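Local coordinates for hypothetical protein PAE2307 (Pyrobaculum aerophilum, PDB 1WVQ) that is of unconfirmed function but probably acts as an adenosine-specific kinase and carries a phosphorylated histidine, at residues A[111-123]-A[131-143]. Sequence-based numbering, arbitrary orientation.
Sequences RIFAATANPLKVI and RRGVVGVVDGHSP. With PO4 (phosphate ion), chain D.
Val134 presents CG1 as a knob to the face of the Phe113 ring, 3.7 Å from the ring centroid and only 7° off its normal, a CH-pi contact that illustrates how two sheets interlock through bump and hollow. Next along strand 131-139, Val137 fits between the layers: CG1 lies 3.9 Å from Phe113 CB, CG2 sits against Phe113 O and the small methyl of Ala114, and CB meets Leu120 CD1. The strand thus packs over 111-116, the edge of the five-stranded sheet, while pairing antiparallel with 120-123; a classic beta bulge at Val135 and Gly136 opposite Ile123 interrupts the ladder. Asp139 closes the far end. With Thr116 OG1 anti to the backbone N (chi1 -170°), the hydroxyl donates to the syn lone pair of Asp139 OD1 at 2.9 Å and accepts from Asn118 N in an ST turn; Asn118 ND2 bonds the phosphohistidine of a neighbouring subunit. A valine at Thr116 would probably leave Asp139 OD1 and Asn118 N without this partner and let the turn shift. At the opposite end, Arg111 grips a phosphate ion, probably from the crystallisation liquor, shared with Arg111 of two neighbouring subunits. The chemistry implies an apolar centre flanked by polar ends, both tied into the assembly.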
# COMPACT_ATOMS: atom_id res chain seq x y z
N ARG A 111 7.53 11.68 -6.07
CA ARG A 111 8.46 12.14 -5.04
C ARG A 111 7.81 13.11 -4.06
O ARG A 111 6.89 13.84 -4.42
CB ARG A 111 9.64 12.89 -5.68
CG ARG A 111 10.18 12.26 -6.96
CD ARG A 111 11.24 13.15 -7.60
NE ARG A 111 12.51 13.11 -6.88
CZ ARG A 111 13.56 13.86 -7.18
NH1 ARG A 111 13.49 14.71 -8.19
NH2 ARG A 111 14.68 13.75 -6.48
N ILE A 112 8.28 13.09 -2.82
CA ILE A 112 7.82 14.03 -1.80
C ILE A 112 9.12 14.55 -1.21
O ILE A 112 9.83 13.82 -0.52
CB ILE A 112 6.97 13.35 -0.70
CG1 ILE A 112 5.67 12.81 -1.32
CG2 ILE A 112 6.66 14.35 0.40
CD1 ILE A 112 4.75 12.13 -0.31
N PHE A 113 9.44 15.81 -1.50
CA PHE A 113 10.68 16.43 -1.04
C PHE A 113 10.68 16.83 0.43
O PHE A 113 11.72 16.82 1.08
CB PHE A 113 10.98 17.68 -1.88
CG PHE A 113 11.16 17.41 -3.35
CD1 PHE A 113 12.24 16.65 -3.80
CD2 PHE A 113 10.26 17.92 -4.29
CE1 PHE A 113 12.43 16.40 -5.16
CE2 PHE A 113 10.44 17.67 -5.65
CZ PHE A 113 11.53 16.91 -6.09
N ALA A 114 9.51 17.19 0.94
CA ALA A 114 9.42 17.61 2.33
C ALA A 114 7.99 17.70 2.84
O ALA A 114 7.05 17.95 2.09
CB ALA A 114 10.10 18.97 2.50
N ALA A 115 7.86 17.48 4.15
CA ALA A 115 6.59 17.59 4.87
C ALA A 115 7.09 18.22 6.16
O ALA A 115 7.76 17.56 6.96
CB ALA A 115 5.99 16.22 5.13
N THR A 116 6.79 19.49 6.38
CA THR A 116 7.31 20.15 7.56
C THR A 116 6.61 21.46 7.90
O THR A 116 5.81 21.99 7.12
CB THR A 116 8.81 20.44 7.35
OG1 THR A 116 9.42 20.87 8.57
CG2 THR A 116 8.99 21.52 6.29
N ALA A 117 6.93 21.98 9.07
CA ALA A 117 6.39 23.24 9.54
C ALA A 117 7.56 24.12 9.97
O ALA A 117 7.37 25.21 10.51
CB ALA A 117 5.43 23.02 10.71
N ASN A 118 8.77 23.64 9.70
CA ASN A 118 10.01 24.34 10.05
C ASN A 118 10.49 25.30 8.98
O ASN A 118 10.00 25.29 7.85
CB ASN A 118 11.17 23.36 10.23
CG ASN A 118 10.94 22.39 11.33
OD1 ASN A 118 10.39 22.74 12.37
ND2 ASN A 118 11.36 21.15 11.13
N PRO A 119 11.46 26.16 9.34
CA PRO A 119 11.98 27.09 8.34
C PRO A 119 12.46 26.13 7.25
O PRO A 119 13.01 25.07 7.55
CB PRO A 119 13.13 27.76 9.08
CG PRO A 119 12.62 27.83 10.47
CD PRO A 119 12.01 26.46 10.67
N LEU A 120 12.23 26.48 6.00
CA LEU A 120 12.59 25.59 4.91
C LEU A 120 13.05 26.33 3.67
O LEU A 120 12.55 27.41 3.35
CB LEU A 120 11.37 24.73 4.58
CG LEU A 120 11.36 23.80 3.36
CD1 LEU A 120 12.21 22.56 3.60
CD2 LEU A 120 9.92 23.41 3.08
N LYS A 121 14.02 25.75 2.97
CA LYS A 121 14.54 26.31 1.73
C LYS A 121 14.51 25.20 0.69
O LYS A 121 14.71 24.03 1.02
CB LYS A 121 15.99 26.79 1.90
CG LYS A 121 16.22 27.81 3.00
CD LYS A 121 15.71 29.18 2.60
CE LYS A 121 16.18 30.23 3.59
NZ LYS A 121 15.77 31.59 3.17
N VAL A 122 14.26 25.58 -0.55
CA VAL A 122 14.25 24.61 -1.64
C VAL A 122 15.40 24.98 -2.56
O VAL A 122 15.54 26.15 -2.92
CB VAL A 122 12.94 24.67 -2.46
CG1 VAL A 122 13.00 23.68 -3.61
CG2 VAL A 122 11.75 24.38 -1.57
N ILE A 123 16.23 24.01 -2.91
CA ILE A 123 17.35 24.26 -3.80
C ILE A 123 16.91 23.91 -5.21
O ILE A 123 16.51 22.77 -5.48
CB ILE A 123 18.59 23.41 -3.44
CG1 ILE A 123 18.97 23.64 -1.98
CG2 ILE A 123 19.76 23.80 -4.36
CD1 ILE A 123 20.08 22.73 -1.50
N ARG A 131 14.01 25.92 -17.81
CA ARG A 131 14.20 24.50 -17.56
C ARG A 131 14.80 24.38 -16.16
O ARG A 131 16.01 24.53 -15.98
CB ARG A 131 15.16 23.88 -18.59
CG ARG A 131 14.66 23.93 -20.04
CD ARG A 131 13.35 23.20 -20.22
NE ARG A 131 13.40 21.81 -19.77
CZ ARG A 131 14.11 20.86 -20.37
NH1 ARG A 131 14.83 21.12 -21.46
NH2 ARG A 131 14.08 19.62 -19.88
N ARG A 132 13.95 24.12 -15.18
CA ARG A 132 14.36 24.03 -13.78
C ARG A 132 13.93 22.73 -13.09
O ARG A 132 12.94 22.11 -13.47
CB ARG A 132 13.80 25.23 -13.01
CG ARG A 132 14.32 26.57 -13.50
CD ARG A 132 13.35 27.71 -13.19
NE ARG A 132 13.17 27.94 -11.76
CZ ARG A 132 13.99 28.66 -11.00
NH1 ARG A 132 15.07 29.22 -11.53
NH2 ARG A 132 13.74 28.82 -9.70
N GLY A 133 14.69 22.34 -12.07
CA GLY A 133 14.38 21.13 -11.33
C GLY A 133 14.81 21.26 -9.89
O GLY A 133 15.70 22.05 -9.57
N VAL A 134 14.18 20.49 -9.01
CA VAL A 134 14.51 20.54 -7.59
C VAL A 134 15.70 19.64 -7.26
O VAL A 134 15.67 18.44 -7.52
CB VAL A 134 13.30 20.11 -6.73
CG1 VAL A 134 13.71 20.01 -5.26
CG2 VAL A 134 12.17 21.10 -6.90
N VAL A 135 16.74 20.23 -6.69
CA VAL A 135 17.94 19.50 -6.30
C VAL A 135 17.72 18.88 -4.92
O VAL A 135 18.10 17.73 -4.68
CB VAL A 135 19.18 20.42 -6.24
CG1 VAL A 135 20.36 19.69 -5.60
CG2 VAL A 135 19.53 20.90 -7.64
N GLY A 136 17.11 19.64 -4.03
CA GLY A 136 16.85 19.14 -2.69
C GLY A 136 16.23 20.22 -1.84
O GLY A 136 15.78 21.25 -2.34
N VAL A 137 16.19 19.97 -0.53
CA VAL A 137 15.62 20.93 0.40
C VAL A 137 16.48 21.01 1.65
O VAL A 137 17.28 20.12 1.93
CB VAL A 137 14.19 20.51 0.85
CG1 VAL A 137 13.26 20.44 -0.34
CG2 VAL A 137 14.25 19.18 1.58
N VAL A 138 16.31 22.11 2.38
CA VAL A 138 17.01 22.32 3.64
C VAL A 138 15.87 22.45 4.64
O VAL A 138 15.27 23.51 4.78
CB VAL A 138 17.85 23.61 3.61
CG1 VAL A 138 18.54 23.80 4.94
CG2 VAL A 138 18.88 23.53 2.48
N ASP A 139 15.57 21.34 5.30
CA ASP A 139 14.47 21.25 6.26
C ASP A 139 14.96 21.51 7.67
O ASP A 139 15.61 20.67 8.28
CB ASP A 139 13.86 19.85 6.17
CG ASP A 139 12.52 19.74 6.88
OD1 ASP A 139 12.18 20.62 7.70
OD2 ASP A 139 11.81 18.74 6.63
N GLY A 140 14.65 22.70 8.19
CA GLY A 140 15.05 23.03 9.54
C GLY A 140 16.55 23.19 9.72
O GLY A 140 17.28 23.48 8.76
N HIS A 141 17.00 22.98 10.94
CA HIS A 141 18.42 23.14 11.27
C HIS A 141 19.16 21.85 11.60
O HIS A 141 18.56 20.81 11.87
CB HIS A 141 18.55 24.12 12.43
CG HIS A 141 18.11 25.51 12.09
ND1 HIS A 141 19.00 26.54 11.86
CD2 HIS A 141 16.88 26.04 11.91
CE1 HIS A 141 18.34 27.64 11.56
NE2 HIS A 141 17.05 27.36 11.58
N SER A 142 20.49 21.95 11.59
CA SER A 142 21.37 20.84 11.89
C SER A 142 21.25 20.44 13.36
O SER A 142 20.81 21.23 14.19
CB SER A 142 22.81 21.22 11.57
OG SER A 142 23.20 22.40 12.26
N PRO A 143 21.64 19.20 13.69
CA PRO A 143 21.57 18.73 15.08
C PRO A 143 22.54 19.46 16.00
O PRO A 143 23.67 19.76 15.62
CB PRO A 143 21.92 17.25 14.97
CG PRO A 143 21.61 16.90 13.55
CD PRO A 143 22.06 18.11 12.79
P PO4 D . 13.51 11.36 -3.66
O1 PO4 D . 12.57 11.98 -2.68
O2 PO4 D . 14.63 12.30 -3.95
O3 PO4 D . 14.06 10.10 -3.08
O4 PO4 D . 12.78 11.05 -4.92
O HOH W 1 14.64 16.95 -9.56
O HOH W 2 16.56 15.89 -6.47
O HOH W 3 10.68 16.56 5.38